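Local coordinates for protein arginase (RocF) (PDB 4G3H) that probably hydrolyses L-arginine to urea and L-ornithine, using two bound manganese ions per subunit, at residues 255-267 / 297-309. Numbering follows the deposited sequence.
Sequences SFDELKQLLGLLL and QVLEILDLIINSC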
loop_
_atom_site.group_PDB
_atom_site.type_symbol
_atom_site.label_atom_id
_atom_site.label_comp_id
_atom_site.label_asym_id
_atom_site.label_seq_id
_atom_site.Cartn_x
_atom_site.Cartn_y
_atom_site.Cartn_z
ATOM N N SER A 255 6.483 -7.844 15.638
ATOM C CA SER A 255 5.603 -8.864 16.182
ATOM C C SER A 255 4.200 -8.377 15.841
ATOM O O SER A 255 4.006 -7.210 15.507
ATOM C CB SER A 255 5.739 -8.929 17.694
ATOM O OG SER A 255 5.196 -7.757 18.286
ATOM N N PHE A 256 3.221 -9.266 15.934
ATOM C CA PHE A 256 1.840 -8.909 15.653
ATOM C C PHE A 256 1.386 -7.746 16.549
ATOM O O PHE A 256 0.757 -6.797 16.075
ATOM C CB PHE A 256 0.956 -10.139 15.868
ATOM C CG PHE A 256 -0.517 -9.870 15.748
ATOM C CD1 PHE A 256 -1.043 -9.281 14.606
ATOM C CD2 PHE A 256 -1.385 -10.244 16.773
ATOM C CE1 PHE A 256 -2.414 -9.069 14.482
ATOM C CE2 PHE A 256 -2.756 -10.039 16.661
ATOM C CZ PHE A 256 -3.276 -9.451 15.514
ATOM N N ASP A 257 1.716 -7.809 17.839
ATOM C CA ASP A 257 1.324 -6.752 18.781
ATOM C C ASP A 257 2.043 -5.428 18.535
ATOM O O ASP A 257 1.474 -4.351 18.752
ATOM C CB ASP A 257 1.564 -7.204 20.224
ATOM C CG ASP A 257 0.544 -8.225 20.687
ATOM O OD1 ASP A 257 -0.666 -7.926 20.616
ATOM O OD2 ASP A 257 0.947 -9.321 21.123
ATOM N N GLU A 258 3.292 -5.504 18.091
ATOM C CA GLU A 258 4.044 -4.298 17.797
ATOM C C GLU A 258 3.365 -3.559 16.639
ATOM O O GLU A 258 3.168 -2.342 16.707
ATOM C CB GLU A 258 5.496 -4.651 17.453
ATOM C CG GLU A 258 6.377 -4.791 18.685
ATOM C CD GLU A 258 7.708 -5.472 18.405
ATOM O OE1 GLU A 258 8.581 -5.441 19.300
ATOM O OE2 GLU A 258 7.882 -6.040 17.305
ATOM N N LEU A 259 2.997 -4.296 15.588
ATOM C CA LEU A 259 2.323 -3.700 14.429
ATOM C C LEU A 259 1.008 -3.064 14.863
ATOM O O LEU A 259 0.697 -1.941 14.468
ATOM C CB LEU A 259 2.057 -4.753 13.334
ATOM C CG LEU A 259 1.202 -4.292 12.135
ATOM C CD1 LEU A 259 1.840 -3.081 11.472
ATOM C CD2 LEU A 259 1.057 -5.403 11.130
ATOM N N LYS A 260 0.235 -3.786 15.676
ATOM C CA LYS A 260 -1.038 -3.267 16.182
ATOM C C LYS A 260 -0.831 -1.971 16.960
ATOM O O LYS A 260 -1.616 -1.033 16.839
ATOM C CB LYS A 260 -1.724 -4.309 17.078
ATOM C CG LYS A 260 -2.512 -5.359 16.298
ATOM C CD LYS A 260 -2.649 -6.668 17.065
ATOM C CE LYS A 260 -3.248 -6.481 18.444
ATOM N NZ LYS A 260 -3.345 -7.781 19.166
ATOM N N GLN A 261 0.227 -1.925 17.761
ATOM C CA GLN A 261 0.531 -0.732 18.535
ATOM C C GLN A 261 0.940 0.416 17.620
ATOM O O GLN A 261 0.449 1.536 17.768
ATOM C CB GLN A 261 1.653 -1.017 19.535
ATOM C CG GLN A 261 1.169 -1.680 20.805
ATOM C CD GLN A 261 2.264 -2.446 21.509
ATOM O OE1 GLN A 261 3.372 -1.930 21.705
ATOM N NE2 GLN A 261 1.964 -3.683 21.902
ATOM N N LEU A 262 1.839 0.139 16.680
ATOM C CA LEU A 262 2.285 1.178 15.757
ATOM C C LEU A 262 1.103 1.681 14.937
ATOM O O LEU A 262 0.924 2.883 14.775
ATOM C CB LEU A 262 3.372 0.655 14.814
ATOM C CG LEU A 262 3.856 1.667 13.767
ATOM C CD1 LEU A 262 4.609 2.813 14.465
ATOM C CD2 LEU A 262 4.765 0.981 12.752
ATOM N N LEU A 263 0.298 0.759 14.418
ATOM C CA LEU A 263 -0.861 1.136 13.620
ATOM C C LEU A 263 -1.841 2.024 14.377
ATOM O O LEU A 263 -2.297 3.039 13.857
ATOM C CB LEU A 263 -1.596 -0.113 13.133
ATOM C CG LEU A 263 -1.310 -0.560 11.702
ATOM C CD1 LEU A 263 -2.167 -1.782 11.386
ATOM C CD2 LEU A 263 -1.617 0.585 10.731
ATOM N N GLY A 264 -2.169 1.633 15.604
ATOM C CA GLY A 264 -3.102 2.410 16.404
ATOM C C GLY A 264 -2.651 3.842 16.630
ATOM O O GLY A 264 -3.452 4.778 16.541
ATOM N N LEU A 265 -1.364 4.007 16.924
ATOM C CA LEU A 265 -0.778 5.323 17.165
ATOM C C LEU A 265 -0.760 6.175 15.897
ATOM O O LEU A 265 -1.085 7.364 15.929
ATOM C CB LEU A 265 0.645 5.161 17.701
ATOM C CG LEU A 265 0.850 5.270 19.214
ATOM C CD1 LEU A 265 -0.279 4.597 19.970
ATOM C CD2 LEU A 265 2.197 4.655 19.567
ATOM N N LEU A 266 -0.373 5.569 14.779
ATOM C CA LEU A 266 -0.330 6.302 13.525
ATOM C C LEU A 266 -1.731 6.736 13.102
ATOM O O LEU A 266 -1.924 7.858 12.626
ATOM C CB LEU A 266 0.295 5.446 12.416
ATOM C CG LEU A 266 1.803 5.173 12.434
ATOM C CD1 LEU A 266 2.148 4.346 11.215
ATOM C CD2 LEU A 266 2.594 6.470 12.416
ATOM N N LEU A 267 -2.705 5.844 13.262
ATOM C CA LEU A 267 -4.074 6.156 12.875
ATOM C C LEU A 267 -4.649 7.278 13.734
ATOM O O LEU A 267 -5.357 8.155 13.239
ATOM C CB LEU A 267 -4.963 4.913 12.985
ATOM C CG LEU A 267 -4.607 3.757 12.041
ATOM C CD1 LEU A 267 -5.560 2.589 12.256
ATOM C CD2 LEU A 267 -4.672 4.244 10.602
ATOM N N GLN A 297 -5.305 -12.922 12.522
ATOM C CA GLN A 297 -4.471 -11.758 12.786
ATOM C C GLN A 297 -4.729 -10.644 11.774
ATOM O O GLN A 297 -4.855 -9.477 12.150
ATOM C CB GLN A 297 -2.993 -12.155 12.786
ATOM C CG GLN A 297 -2.629 -13.045 13.963
ATOM C CD GLN A 297 -1.162 -13.417 13.994
ATOM O OE1 GLN A 297 -0.613 -13.897 13.005
ATOM N NE2 GLN A 297 -0.523 -13.210 15.138
ATOM N N VAL A 298 -4.815 -11.008 10.498
ATOM C CA VAL A 298 -5.075 -10.038 9.440
ATOM C C VAL A 298 -6.452 -9.407 9.682
ATOM O O VAL A 298 -6.607 -8.179 9.652
ATOM C CB VAL A 298 -5.027 -10.723 8.047
ATOM C CG1 VAL A 298 -5.392 -9.734 6.947
ATOM C CG2 VAL A 298 -3.626 -11.275 7.795
ATOM N N LEU A 299 -7.448 -10.249 9.941
ATOM C CA LEU A 299 -8.792 -9.759 10.205
ATOM C C LEU A 299 -8.794 -8.802 11.396
ATOM O O LEU A 299 -9.564 -7.847 11.428
ATOM C CB LEU A 299 -9.746 -10.935 10.446
ATOM C CG LEU A 299 -10.172 -11.631 9.147
ATOM C CD1 LEU A 299 -11.003 -12.865 9.447
ATOM C CD2 LEU A 299 -10.963 -10.650 8.299
ATOM N N GLU A 300 -7.929 -9.054 12.370
ATOM C CA GLU A 300 -7.830 -8.176 13.532
ATOM C C GLU A 300 -7.193 -6.849 13.127
ATOM O O GLU A 300 -7.584 -5.792 13.618
ATOM C CB GLU A 300 -7.020 -8.849 14.641
ATOM C CG GLU A 300 -7.788 -9.953 15.358
ATOM C CD GLU A 300 -6.941 -10.710 16.366
ATOM O OE1 GLU A 300 -6.236 -10.060 17.166
ATOM O OE2 GLU A 300 -6.994 -11.957 16.363
ATOM N N ILE A 301 -6.217 -6.908 12.226
ATOM C CA ILE A 301 -5.564 -5.701 11.723
ATOM C C ILE A 301 -6.656 -4.858 11.056
ATOM O O ILE A 301 -6.756 -3.646 11.270
ATOM C CB ILE A 301 -4.504 -6.033 10.640
ATOM C CG1 ILE A 301 -3.468 -7.022 11.184
ATOM C CG2 ILE A 301 -3.831 -4.754 10.160
ATOM C CD1 ILE A 301 -2.567 -6.463 12.244
ATOM N N LEU A 302 -7.475 -5.521 10.248
ATOM C CA LEU A 302 -8.562 -4.853 9.537
ATOM C C LEU A 302 -9.590 -4.242 10.494
ATOM O O LEU A 302 -9.999 -3.096 10.298
ATOM C CB LEU A 302 -9.229 -5.829 8.553
ATOM C CG LEU A 302 -8.763 -5.867 7.079
ATOM C CD1 LEU A 302 -7.429 -5.142 6.880
ATOM C CD2 LEU A 302 -8.667 -7.315 6.619
ATOM N N ASP A 303 -9.999 -4.988 11.524
ATOM C CA ASP A 303 -10.953 -4.456 12.505
ATOM C C ASP A 303 -10.399 -3.183 13.137
ATOM O O ASP A 303 -11.113 -2.201 13.313
ATOM C CB ASP A 303 -11.224 -5.450 13.638
ATOM C CG ASP A 303 -11.978 -6.674 13.182
ATOM O OD1 ASP A 303 -12.834 -6.554 12.278
ATOM O OD2 ASP A 303 -11.723 -7.761 13.745
ATOM N N LEU A 304 -9.121 -3.223 13.496
ATOM C CA LEU A 304 -8.460 -2.085 14.111
ATOM C C LEU A 304 -8.478 -0.867 13.184
ATOM O O LEU A 304 -8.767 0.248 13.616
ATOM C CB LEU A 304 -7.021 -2.467 14.471
ATOM C CG LEU A 304 -6.117 -1.436 15.146
ATOM C CD1 LEU A 304 -5.013 -2.151 15.889
ATOM C CD2 LEU A 304 -5.535 -0.500 14.115
ATOM N N ILE A 305 -8.165 -1.080 11.912
ATOM C CA ILE A 305 -8.162 0.013 10.944
ATOM C C ILE A 305 -9.569 0.553 10.731
ATOM O O ILE A 305 -9.800 1.766 10.757
ATOM C CB ILE A 305 -7.634 -0.454 9.580
ATOM C CG1 ILE A 305 -6.185 -0.920 9.718
ATOM C CG2 ILE A 305 -7.779 0.668 8.558
ATOM C CD1 ILE A 305 -5.613 -1.525 8.450
ATOM N N ILE A 306 -10.509 -0.359 10.517
ATOM C CA ILE A 306 -11.893 0.019 10.279
ATOM C C ILE A 306 -12.518 0.737 11.466
ATOM O O ILE A 306 -13.142 1.793 11.305
ATOM C CB ILE A 306 -12.732 -1.212 9.929
ATOM C CG1 ILE A 306 -12.229 -1.801 8.605
ATOM C CG2 ILE A 306 -14.213 -0.828 9.820
ATOM C CD1 ILE A 306 -12.857 -3.137 8.240
ATOM N N ASN A 307 -12.340 0.176 12.659
ATOM C CA ASN A 307 -12.908 0.775 13.856
ATOM C C ASN A 307 -12.319 2.136 14.218
ATOM O O ASN A 307 -12.979 2.951 14.854
ATOM C CB ASN A 307 -12.800 -0.198 15.032
ATOM C CG ASN A 307 -13.710 -1.408 14.861
ATOM O OD1 ASN A 307 -14.854 -1.274 14.428
ATOM N ND2 ASN A 307 -13.208 -2.590 15.199
ATOM N N SER A 308 -11.089 2.400 13.800
ATOM C CA SER A 308 -10.471 3.691 14.092
ATOM C C SER A 308 -10.853 4.744 13.057
ATOM O O SER A 308 -11.095 5.895 13.402
ATOM C CB SER A 308 -8.946 3.568 14.123
ATOM O OG SER A 308 -8.534 2.635 15.104
ATOM N N CYS A 309 -10.921 4.342 11.790
ATOM C CA CYS A 309 -11.228 5.275 10.708
ATOM C C CYS A 309 -12.703 5.547 10.411
ATOM O O CYS A 309 -13.022 6.547 9.768
ATOM C CB CYS A 309 -10.544 4.813 9.414
ATOM S SG CYS A 309 -8.741 4.628 9.535
HETATM O O HOH W 1 -6.562 4.522 16.511
#
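Facing each other through Phe256 and Gln297 at one end and Leu267 and Ser308 at the other, helix 256-267 and helix 297-309 run nearly parallel, their axes 10.3 Å apart at closest approach and crossing at -15°. Phe256 reaches across with CG anti to its own backbone N (chi1 174°), which carries the ring over to the second helix. There Gln297 lies against one face: its CG stands 3.9 Å from the Phe256 ring centroid, almost on the ring normal, a CH-pi contact. The methylenes of Lys260 pack on the opposite face, CD offset toward the rim, and Glu300 closes the edge, its OE1 3.4 Å from Phe256 CZ with the carboxylate plane steeply inclined to the ring. Lys260, bent at chi3, turns its NZ back to Asp257 OD1 in a 3.0 Å salt bridge; Glu300 OE1 remains 4.2 Å from that NZ, near enough for a probable long-range attraction.

Toward the C-terminal ends of the helices the packing is knobs-into-holes. Ile301 enters among Phe256, Leu259, Lys260 and Leu263, its two arms parting: CD1 heads for the ring and Leu259, while CG2 meets Leu263 CD1 at 3.6 Å. Leu304 fills the next hole, beside Gly264, and its CD2 touches Leu267 CD1 at 3.6 Å. In return Leu267 plugs a hole lined by Leu304, Ile305, Ser308 and Cys309. The hydrogen bonding that joins the two helices runs through a water that donates to both Gly264 O and Ser308 OG; that hydroxyl in turn donates to Leu304 O.

In this arginase alpha/beta fold the two helices lie side by side against the central parallel sheet: Leu267 and Ile305 both rest on strand 274-280, which lies between the two helices in sequence, while helix 212-223 packs beside the first helix and helix 16-30 beside the second.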